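Local coordinates for glycerol uptake operon antiterminator-related protein (PDB 1VKF) that is of unknown function but probably acts, as a TIM-barrel protein related to glycerol-3-phosphate responsive antiterminators, in regulating glycerol uptake genes, at residues A[28-33]-A[55-60]; A[17-22]-A[33-38]; A[60-65]-A[86-91]; A[129-134]-A[151-156]. All blocks are in the same frame, centred on the assembly; numbering follows the deposited sequence.

Interaction 1: A[28-33]-A[55-60]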
# COMPACT_ATOMS: atom_id res chain seq x y z
N GLY A 28 -4.78 5.20 -18.76
CA GLY A 28 -3.57 5.48 -19.51
C GLY A 28 -2.46 4.47 -19.20
O GLY A 28 -2.75 3.42 -18.62
N GLU A 29 -1.22 4.77 -19.58
CA GLU A 29 -0.09 3.90 -19.34
C GLU A 29 0.26 3.91 -17.87
O GLU A 29 0.28 4.96 -17.23
CB GLU A 29 1.14 4.34 -20.15
CG GLU A 29 2.40 3.53 -19.90
CD GLU A 29 2.26 2.08 -20.37
OE1 GLU A 29 1.38 1.83 -21.21
OE2 GLU A 29 3.04 1.19 -19.94
N ILE A 30 0.58 2.74 -17.33
CA ILE A 30 1.06 2.60 -15.97
C ILE A 30 2.46 2.02 -16.04
O ILE A 30 2.65 0.81 -16.31
CB ILE A 30 0.12 1.68 -15.11
CG1 ILE A 30 -1.31 2.23 -15.09
CG2 ILE A 30 0.70 1.53 -13.70
CD1 ILE A 30 -2.37 1.24 -14.53
N GLU A 31 3.48 2.87 -15.88
CA GLU A 31 4.85 2.39 -15.96
C GLU A 31 5.27 1.46 -14.79
O GLU A 31 5.92 0.46 -15.06
CB GLU A 31 5.83 3.55 -16.14
CG GLU A 31 5.66 4.27 -17.48
CD GLU A 31 4.72 5.46 -17.44
OE1 GLU A 31 4.02 5.68 -16.43
OE2 GLU A 31 4.66 6.18 -18.46
N PRO A 32 4.96 1.80 -13.53
CA PRO A 32 5.35 0.95 -12.40
C PRO A 32 4.88 -0.50 -12.48
O PRO A 32 3.77 -0.75 -12.95
CB PRO A 32 4.74 1.69 -11.19
CG PRO A 32 4.73 3.14 -11.59
CD PRO A 32 4.29 3.03 -13.04
N ASP A 33 5.71 -1.43 -11.98
CA ASP A 33 5.36 -2.84 -11.98
C ASP A 33 4.31 -3.18 -10.91
O ASP A 33 3.54 -4.16 -11.08
CB ASP A 33 6.60 -3.71 -11.71
CG ASP A 33 7.61 -3.68 -12.83
OD1 ASP A 33 7.22 -3.61 -14.01
OD2 ASP A 33 8.82 -3.72 -12.60
N ARG A 55 -2.32 -6.24 -17.58
CA ARG A 55 -1.17 -5.36 -17.85
C ARG A 55 0.11 -5.86 -17.22
O ARG A 55 1.14 -5.21 -17.32
CB ARG A 55 -1.44 -3.94 -17.44
CG ARG A 55 -2.42 -3.21 -18.33
CD ARG A 55 -2.87 -1.95 -17.76
NE ARG A 55 -3.87 -1.25 -18.57
CZ ARG A 55 -3.84 0.06 -18.78
NH1 ARG A 55 -2.83 0.77 -18.31
NH2 ARG A 55 -4.79 0.66 -19.47
N GLY A 56 0.07 -7.01 -16.56
CA GLY A 56 1.25 -7.62 -15.99
C GLY A 56 1.67 -7.04 -14.65
O GLY A 56 2.79 -7.22 -14.23
N LYS A 57 0.77 -6.33 -13.98
CA LYS A 57 1.07 -5.70 -12.71
C LYS A 57 0.85 -6.64 -11.53
O LYS A 57 -0.01 -7.51 -11.57
CB LYS A 57 0.21 -4.48 -12.51
CG LYS A 57 0.29 -3.45 -13.65
CD LYS A 57 1.69 -3.08 -14.09
CE LYS A 57 1.78 -2.11 -15.27
NZ LYS A 57 3.18 -1.78 -15.59
N THR A 58 1.62 -6.42 -10.48
CA THR A 58 1.33 -6.94 -9.16
C THR A 58 0.43 -5.93 -8.50
O THR A 58 0.77 -4.73 -8.44
CB THR A 58 2.65 -7.09 -8.36
OG1 THR A 58 3.47 -8.06 -8.99
CG2 THR A 58 2.41 -7.62 -6.93
N VAL A 59 -0.69 -6.40 -7.97
CA VAL A 59 -1.72 -5.49 -7.47
C VAL A 59 -2.07 -5.78 -6.01
O VAL A 59 -2.48 -6.89 -5.67
CB VAL A 59 -3.03 -5.52 -8.33
CG1 VAL A 59 -4.02 -4.47 -7.85
CG2 VAL A 59 -2.72 -5.32 -9.78
N PHE A 60 -1.88 -4.77 -5.16
CA PHE A 60 -2.37 -4.76 -3.80
C PHE A 60 -3.61 -3.87 -3.75
O PHE A 60 -3.73 -2.83 -4.44
CB PHE A 60 -1.28 -4.29 -2.80
CG PHE A 60 -0.25 -5.29 -2.51
CD1 PHE A 60 0.62 -5.73 -3.49
CD2 PHE A 60 -0.18 -5.77 -1.26
CE1 PHE A 60 1.57 -6.69 -3.19
CE2 PHE A 60 0.81 -6.74 -0.92
CZ PHE A 60 1.64 -7.20 -1.91
O HOH W 1 -6.48 3.22 -20.38
O HOH W 2 -0.06 -0.09 -18.36
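K57 reaches across to the loop 28-33, where its ammonium is held by backbone carbonyls of I30 and P32. Its CB lies 3.6 Å from D33 O. The chain first turns beside its own backbone N and bends again at chi2 (-48°), which swings CD to 3.3 Å from P32 O; from there it runs out straight. CE meets the methyl CG2 of I30 at 4.1 Å, a loose apolar touch. NZ then donates to two carbonyls: 2.7 Å to I30 O and 2.9 Å to P32 O, the second from well above the carbonyl plane. A buried ammonium thus gets two backbone acceptors, and the carboxylates of E29 and D33, near but not in contact, would probably add to its stabilisation.

R55 works on the other end of the loop. Its chain is extended from CG to NE, and NH1 gives an almost straight bond, 2.7 Å to G28 O, with that oxygen in the guanidinium plane. Two waters tie the same ends together: one joins NH1 to I30 N, the other links G28 N, more weakly, to NH2. At D33, on the K57 side of the loop, T58 N donates to D33 O at 3.0 Å, where the chain enters the sheet.

G56, with positive phi, closes helix 45-54 as a Schellman motif and turns the chain toward strand 58-62. The loop lies between that helix, whose L52 packs on I30, and helix 179-182, whose W182 touches I30, E31 and P32, just where strand 34-41 begins beside strand 58-62.

Interaction 2: A[17-22]-A[33-38]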
# COMPACT_ATOMS: atom_id res chain seq x y z
N ILE A 17 9.03 3.72 -7.52
CA ILE A 17 7.71 4.26 -7.54
C ILE A 17 6.68 3.12 -7.75
O ILE A 17 6.86 2.27 -8.61
CB ILE A 17 7.62 5.29 -8.65
CG1 ILE A 17 8.63 6.41 -8.39
CG2 ILE A 17 6.22 5.81 -8.77
CD1 ILE A 17 8.40 7.16 -7.13
N ILE A 18 5.68 3.12 -6.90
CA ILE A 18 4.48 2.26 -6.96
C ILE A 18 3.31 3.11 -7.47
O ILE A 18 3.11 4.26 -7.04
CB ILE A 18 4.16 1.69 -5.54
CG1 ILE A 18 5.22 0.73 -5.16
CG2 ILE A 18 2.76 1.07 -5.50
CD1 ILE A 18 5.22 0.32 -3.69
N ALA A 19 2.55 2.57 -8.39
CA ALA A 19 1.44 3.31 -8.99
C ALA A 19 0.20 3.15 -8.12
O ALA A 19 -0.35 2.07 -8.05
CB ALA A 19 1.15 2.83 -10.41
N ALA A 20 -0.26 4.27 -7.60
CA ALA A 20 -1.54 4.35 -6.87
C ALA A 20 -2.65 4.75 -7.86
O ALA A 20 -2.54 5.76 -8.61
CB ALA A 20 -1.43 5.38 -5.75
N LEU A 21 -3.74 3.98 -7.81
CA LEU A 21 -4.87 4.21 -8.65
C LEU A 21 -6.10 4.53 -7.81
O LEU A 21 -6.46 3.76 -6.92
CB LEU A 21 -5.17 3.00 -9.53
CG LEU A 21 -4.16 2.77 -10.67
CD1 LEU A 21 -4.71 1.66 -11.52
CD2 LEU A 21 -3.89 4.02 -11.47
N TRP A 22 -6.75 5.65 -8.14
CA TRP A 22 -8.00 6.04 -7.43
C TRP A 22 -9.24 5.76 -8.27
O TRP A 22 -10.35 5.71 -7.77
CB TRP A 22 -7.95 7.52 -7.08
CG TRP A 22 -7.18 7.75 -5.87
CD1 TRP A 22 -5.91 8.31 -5.79
CD2 TRP A 22 -7.56 7.42 -4.53
NE1 TRP A 22 -5.51 8.35 -4.47
CE2 TRP A 22 -6.50 7.82 -3.68
CE3 TRP A 22 -8.70 6.82 -3.96
CZ2 TRP A 22 -6.55 7.64 -2.30
CZ3 TRP A 22 -8.76 6.69 -2.60
CH2 TRP A 22 -7.68 7.08 -1.77
N ASP A 33 5.71 -1.43 -11.98
CA ASP A 33 5.36 -2.84 -11.98
C ASP A 33 4.31 -3.18 -10.91
O ASP A 33 3.54 -4.16 -11.08
CB ASP A 33 6.60 -3.71 -11.71
CG ASP A 33 7.61 -3.68 -12.83
OD1 ASP A 33 7.22 -3.61 -14.01
OD2 ASP A 33 8.82 -3.72 -12.60
N VAL A 34 4.30 -2.41 -9.84
CA VAL A 34 3.41 -2.63 -8.71
C VAL A 34 2.31 -1.54 -8.70
O VAL A 34 2.59 -0.34 -8.81
CB VAL A 34 4.12 -2.66 -7.39
CG1 VAL A 34 3.15 -2.92 -6.22
CG2 VAL A 34 5.18 -3.76 -7.42
N VAL A 35 1.08 -1.97 -8.46
CA VAL A 35 -0.05 -1.07 -8.42
C VAL A 35 -0.74 -1.23 -7.07
O VAL A 35 -1.02 -2.36 -6.66
CB VAL A 35 -1.10 -1.35 -9.55
CG1 VAL A 35 -2.37 -0.54 -9.36
CG2 VAL A 35 -0.55 -1.00 -10.92
N PHE A 36 -1.04 -0.10 -6.41
CA PHE A 36 -1.93 -0.09 -5.27
C PHE A 36 -3.26 0.44 -5.70
O PHE A 36 -3.36 1.60 -6.09
CB PHE A 36 -1.33 0.78 -4.15
CG PHE A 36 -0.22 0.16 -3.40
CD1 PHE A 36 0.31 -1.06 -3.72
CD2 PHE A 36 0.37 0.87 -2.35
CE1 PHE A 36 1.31 -1.61 -2.94
CE2 PHE A 36 1.38 0.34 -1.61
CZ PHE A 36 1.86 -0.89 -1.91
N LEU A 37 -4.30 -0.40 -5.71
CA LEU A 37 -5.65 0.04 -6.10
C LEU A 37 -6.34 0.55 -4.85
O LEU A 37 -6.62 -0.19 -3.91
CB LEU A 37 -6.43 -1.14 -6.67
CG LEU A 37 -7.85 -0.86 -7.10
CD1 LEU A 37 -7.94 0.24 -8.12
CD2 LEU A 37 -8.48 -2.16 -7.58
N LEU A 38 -6.55 1.86 -4.79
CA LEU A 38 -6.92 2.50 -3.55
C LEU A 38 -8.42 2.73 -3.38
O LEU A 38 -8.85 3.10 -2.27
CB LEU A 38 -6.19 3.83 -3.40
CG LEU A 38 -4.66 3.66 -3.34
CD1 LEU A 38 -4.07 5.03 -3.11
CD2 LEU A 38 -4.21 2.70 -2.25
O HOH W 3 6.56 -0.55 -8.75
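L38 sets its CB over the face of the six-membered ring of W22, 3.7 Å from the centroid and 2° off the normal, while its CD1 reaches 3.7 Å from CZ2 of the same ring. The other tight spot is at I18. With CG2 opposite the backbone N, that methyl sits over the middle of the F36 ring, also 3.7 Å from the centroid. Between these two CH-pi contacts, strands 16-21 and 34-41 run parallel, joined by four backbone bonds, from A19 N to V34 O at the start to L38 N to L21 O at the end. On the opposite face, L21 CD1 meets V35 CG1 at 3.9 Å, under L52 of helix 45-54 and W182 of helix 179-182.

The loose part is the start. Before the first direct bond the strands have splayed, and a water spans the gap, donating to I17 O and accepting from V34 N at 3.1 Å. The W22 end stays packed on L38 although the residue is exposed to solvent, its NE1 bonded to a citrate that probably came from the crystallisation liquor.

Chemically, four interstrand bonds use the N-H groups of A19, L21, F36 and L38, and the side-chain contact is apolar, CH-pi on the F36 side and aliphatic between L21 and V35 on the other.

Interaction 3: A[60-65]-A[86-91]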
# COMPACT_ATOMS: atom_id res chain seq x y z
N PHE A 60 -1.88 -4.77 -5.16
CA PHE A 60 -2.37 -4.76 -3.80
C PHE A 60 -3.61 -3.87 -3.75
O PHE A 60 -3.73 -2.83 -4.44
CB PHE A 60 -1.28 -4.29 -2.80
CG PHE A 60 -0.25 -5.29 -2.51
CD1 PHE A 60 0.62 -5.73 -3.49
CD2 PHE A 60 -0.18 -5.77 -1.26
CE1 PHE A 60 1.57 -6.69 -3.19
CE2 PHE A 60 0.81 -6.74 -0.92
CZ PHE A 60 1.64 -7.20 -1.91
N VAL A 61 -4.63 -4.35 -3.03
CA VAL A 61 -5.89 -3.67 -2.95
C VAL A 61 -6.06 -3.11 -1.54
O VAL A 61 -5.91 -3.84 -0.58
CB VAL A 61 -7.07 -4.63 -3.21
CG1 VAL A 61 -8.41 -3.95 -2.98
CG2 VAL A 61 -6.99 -5.11 -4.63
N ASP A 62 -6.41 -1.85 -1.43
CA ASP A 62 -6.77 -1.27 -0.11
C ASP A 62 -8.18 -1.70 0.23
O ASP A 62 -9.16 -1.14 -0.25
CB ASP A 62 -6.70 0.25 -0.11
CG ASP A 62 -6.93 0.82 1.28
OD1 ASP A 62 -7.53 0.13 2.12
OD2 ASP A 62 -6.55 1.97 1.62
N MSE A 63 -8.27 -2.77 0.99
CA MSE A 63 -9.52 -3.43 1.28
C MSE A 63 -10.44 -2.52 2.10
O MSE A 63 -11.67 -2.62 2.05
CB MSE A 63 -9.28 -4.79 1.89
CG MSE A 63 -8.74 -4.71 3.26
SE MSE A 63 -8.53 -6.48 4.05
CE MSE A 63 -10.49 -6.84 4.44
N ASP A 64 -9.84 -1.53 2.78
CA ASP A 64 -10.65 -0.62 3.58
C ASP A 64 -11.47 0.35 2.75
O ASP A 64 -12.38 0.98 3.29
CB ASP A 64 -9.77 0.23 4.50
CG ASP A 64 -8.87 -0.56 5.41
OD1 ASP A 64 -9.09 -1.75 5.69
OD2 ASP A 64 -7.89 0.03 5.96
N PHE A 65 -11.16 0.48 1.46
CA PHE A 65 -11.85 1.43 0.59
C PHE A 65 -12.56 0.77 -0.60
O PHE A 65 -12.93 1.44 -1.57
CB PHE A 65 -10.87 2.53 0.18
CG PHE A 65 -10.48 3.43 1.33
CD1 PHE A 65 -11.20 4.59 1.61
CD2 PHE A 65 -9.45 3.08 2.17
CE1 PHE A 65 -10.85 5.39 2.71
CE2 PHE A 65 -9.08 3.86 3.24
CZ PHE A 65 -9.79 5.02 3.52
N GLY A 86 -2.31 -9.05 -3.04
CA GLY A 86 -2.26 -8.76 -1.62
C GLY A 86 -3.21 -7.65 -1.21
O GLY A 86 -3.95 -7.07 -2.02
N ILE A 87 -3.19 -7.35 0.09
CA ILE A 87 -4.03 -6.34 0.62
C ILE A 87 -3.24 -5.26 1.34
O ILE A 87 -2.16 -5.49 1.83
CB ILE A 87 -5.13 -6.91 1.54
CG1 ILE A 87 -4.55 -7.55 2.78
CG2 ILE A 87 -6.04 -7.93 0.79
CD1 ILE A 87 -4.54 -6.69 3.95
N ILE A 88 -3.85 -4.10 1.43
CA ILE A 88 -3.41 -2.97 2.24
C ILE A 88 -4.55 -2.64 3.20
O ILE A 88 -5.71 -2.74 2.84
CB ILE A 88 -3.22 -1.73 1.35
CG1 ILE A 88 -2.09 -1.95 0.34
CG2 ILE A 88 -2.91 -0.49 2.17
CD1 ILE A 88 -2.25 -1.12 -0.88
N THR A 89 -4.22 -2.31 4.43
CA THR A 89 -5.24 -2.00 5.41
C THR A 89 -4.61 -1.22 6.58
O THR A 89 -3.43 -1.34 6.80
CB THR A 89 -5.88 -3.33 5.96
OG1 THR A 89 -6.94 -3.04 6.86
CG2 THR A 89 -4.90 -4.16 6.78
N ILE A 90 -5.44 -0.46 7.27
CA ILE A 90 -5.05 0.21 8.54
C ILE A 90 -5.45 -0.63 9.76
O ILE A 90 -5.10 -0.28 10.89
CB ILE A 90 -5.68 1.64 8.59
CG1 ILE A 90 -5.07 2.52 9.72
CG2 ILE A 90 -7.18 1.62 8.83
CD1 ILE A 90 -3.74 2.99 9.46
N LYS A 91 -6.23 -1.70 9.55
CA LYS A 91 -6.78 -2.52 10.65
C LYS A 91 -5.88 -3.68 10.99
O LYS A 91 -5.80 -4.61 10.19
CB LYS A 91 -8.15 -3.08 10.30
CG LYS A 91 -9.20 -2.03 9.88
CD LYS A 91 -9.64 -1.12 11.02
CE LYS A 91 -10.58 -0.02 10.52
NZ LYS A 91 -10.98 0.98 11.57
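T89 OG1 is gripped three ways: it donates to D64 OD1 at 2.8 Å, accepts from K91 N two residues on, an ST turn, and is met by ND2 of N94 from helix 92-100. This knot sits at the C-terminal ends of two adjacent parallel strands of the TIM barrel, 58-62 and 86-89. The other carboxylate oxygen, D64 OD2, takes I90 N on its syn lone pair, 2.8 Å away and nearly straight (167°). With both oxygens engaged, the rotation of the carboxylate is fixed, and D64 clamps the loop that leads into helix 92-100, where K91 is the N-cap residue. D64 is itself placed by D62, whose OD1 accepts D64 N in an Asx turn; the D62 side chain gets there with CG opposite its own backbone N (chi1 -174°).

Earlier along the strands, they bond in parallel register through V61 N to G86 O, I88 N to V61 O and M63 N to I88 O, the last a longer bond of 3.2 Å. The faces differ. Toward the helices, the selenium of M63, a selenomethionine, meets I87 CD1 at 4.0 Å, near A75 and I76 of helix 73-82. Toward the barrel interior, I88 CD1 packs on F60 CB at 3.8 Å. The F60 ring lies against the neighbouring strand at G86, which has no side chain and so accommodates it: G86 CA sits over one ring face, 3.9 Å from the centroid, displaced toward the rim.

Interaction 4: A[129-134]-A[151-156]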
# COMPACT_ATOMS: atom_id res chain seq x y z
N VAL A 129 5.20 -7.19 11.59
CA VAL A 129 4.89 -6.57 10.31
C VAL A 129 6.16 -6.33 9.49
O VAL A 129 7.03 -5.57 9.89
CB VAL A 129 4.18 -5.25 10.53
CG1 VAL A 129 3.92 -4.57 9.21
CG2 VAL A 129 2.90 -5.46 11.34
N ASP A 130 6.24 -6.97 8.33
CA ASP A 130 7.43 -6.88 7.49
C ASP A 130 7.40 -5.61 6.60
O ASP A 130 8.43 -5.06 6.29
CB ASP A 130 7.50 -8.08 6.54
CG ASP A 130 7.40 -9.41 7.27
OD1 ASP A 130 8.18 -9.62 8.22
OD2 ASP A 130 6.56 -10.30 6.95
N VAL A 131 6.20 -5.26 6.16
CA VAL A 131 5.97 -4.18 5.16
C VAL A 131 4.94 -3.17 5.66
O VAL A 131 3.78 -3.49 5.96
CB VAL A 131 5.52 -4.73 3.79
CG1 VAL A 131 5.41 -3.59 2.74
CG2 VAL A 131 6.51 -5.80 3.29
N VAL A 132 5.39 -1.94 5.79
CA VAL A 132 4.58 -0.88 6.35
C VAL A 132 4.53 0.28 5.35
O VAL A 132 5.56 0.62 4.78
CB VAL A 132 5.21 -0.33 7.68
CG1 VAL A 132 4.31 0.71 8.25
CG2 VAL A 132 5.42 -1.43 8.68
N GLU A 133 3.35 0.87 5.17
CA GLU A 133 3.17 2.11 4.42
C GLU A 133 2.99 3.27 5.37
O GLU A 133 2.01 3.33 6.12
CB GLU A 133 2.01 2.01 3.44
CG GLU A 133 1.86 3.25 2.53
CD GLU A 133 0.68 3.12 1.60
OE1 GLU A 133 -0.44 3.07 2.10
OE2 GLU A 133 0.91 3.10 0.38
N VAL A 134 3.93 4.19 5.33
CA VAL A 134 3.94 5.34 6.25
C VAL A 134 3.46 6.57 5.53
O VAL A 134 3.97 6.95 4.48
CB VAL A 134 5.32 5.59 6.81
CG1 VAL A 134 5.31 6.85 7.68
CG2 VAL A 134 5.81 4.37 7.59
N THR A 151 10.55 -3.16 5.60
CA THR A 151 10.31 -2.42 4.36
C THR A 151 9.33 -1.31 4.61
O THR A 151 8.24 -1.56 5.10
CB THR A 151 9.75 -3.37 3.31
OG1 THR A 151 10.69 -4.42 3.08
CG2 THR A 151 9.64 -2.69 1.97
N VAL A 152 9.72 -0.08 4.31
CA VAL A 152 8.82 1.06 4.39
C VAL A 152 8.49 1.59 2.98
O VAL A 152 9.37 1.82 2.15
CB VAL A 152 9.41 2.19 5.27
CG1 VAL A 152 8.50 3.44 5.26
CG2 VAL A 152 9.62 1.68 6.70
N ILE A 153 7.20 1.75 2.72
CA ILE A 153 6.70 2.45 1.56
C ILE A 153 6.16 3.77 2.04
O ILE A 153 5.32 3.82 2.95
CB ILE A 153 5.59 1.64 0.91
CG1 ILE A 153 6.08 0.28 0.46
CG2 ILE A 153 4.96 2.44 -0.27
CD1 ILE A 153 4.99 -0.73 0.28
N ALA A 154 6.64 4.84 1.44
CA ALA A 154 6.16 6.16 1.76
C ALA A 154 4.95 6.48 0.92
O ALA A 154 4.90 6.13 -0.23
CB ALA A 154 7.23 7.17 1.51
N ALA A 155 3.98 7.15 1.51
CA ALA A 155 2.86 7.66 0.70
C ALA A 155 2.26 8.90 1.28
O ALA A 155 2.15 9.06 2.50
CB ALA A 155 1.77 6.52 0.59
N GLY A 156 1.74 9.75 0.39
CA GLY A 156 0.99 10.92 0.80
C GLY A 156 1.72 12.23 0.73
O GLY A 156 2.77 12.41 1.32
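Strands 131-134 and 151-155 run parallel, 23° apart, and five backbone bonds join them, the first from T151 N to D130 O just before the strand and the last from A155 N to V134 O. V132 N to T151 O is nearly straight (3.0 Å, 171°), as is I153 N to V132 O, whose donor lies in the carbonyl plane. CA-H groups lend short extra contacts, that of E133 lying 3.1 Å from I153 O.

V131, E133, T151 and I153 stand on one face. V131 CG1 meets the tip of I153, CD1, at 3.8 Å, whereas V131 and T151 run alongside each other, CG2 of V131 against CB of T151. E133 stretches out, CG opposite the backbone N (chi1 -175°) and the chain extended beyond it; its OE2 ends 3.5 Å from A155 CB, so the carboxylate end rests against the methyl of A155, while CG passes a backbone carbonyl, 3.5 Å from I153 O. Its polar partner is R108 of strand 105-110, whose NE makes a salt bridge to E133 OE1.

These strands and helix 140-144 form a beta-alpha-beta unit of the TIM barrel; the E133 face looks into the barrel, the other faces the helix. On that outer face V134 CG2 butts against V152 CG1 at 3.7 Å, and A140 and V143 of the helix cover V134 while A144 lies on V152. At the residue that makes the last backbone bond, A155, the side chain comes close to a bound citrate, probably from the crystallisation liquor.

Interactions 2, 3 and 4 pair strands of one curled parallel sheet, the TIM barrel, and interaction 1 joins a loop to its strand 58-62. Interactions 1 and 2 interleave along the chain; interactions 3 and 4 follow in order. Interactions 1 and 2 share D33 and lie about 7 Å apart between centres, touching through T58 and V35 of neighbouring strands. Interaction 3 takes up strand 58-62 where interaction 1 leaves it, at F60, with centres about 17 Å apart. Interaction 4 lies farther round the barrel, its centre about 13 Å from those of interactions 2 and 3, yet it meets interaction 2 across the interior, where F36 packs on E133 and I153. Together they combine strand pairing around the wall with packing through the core.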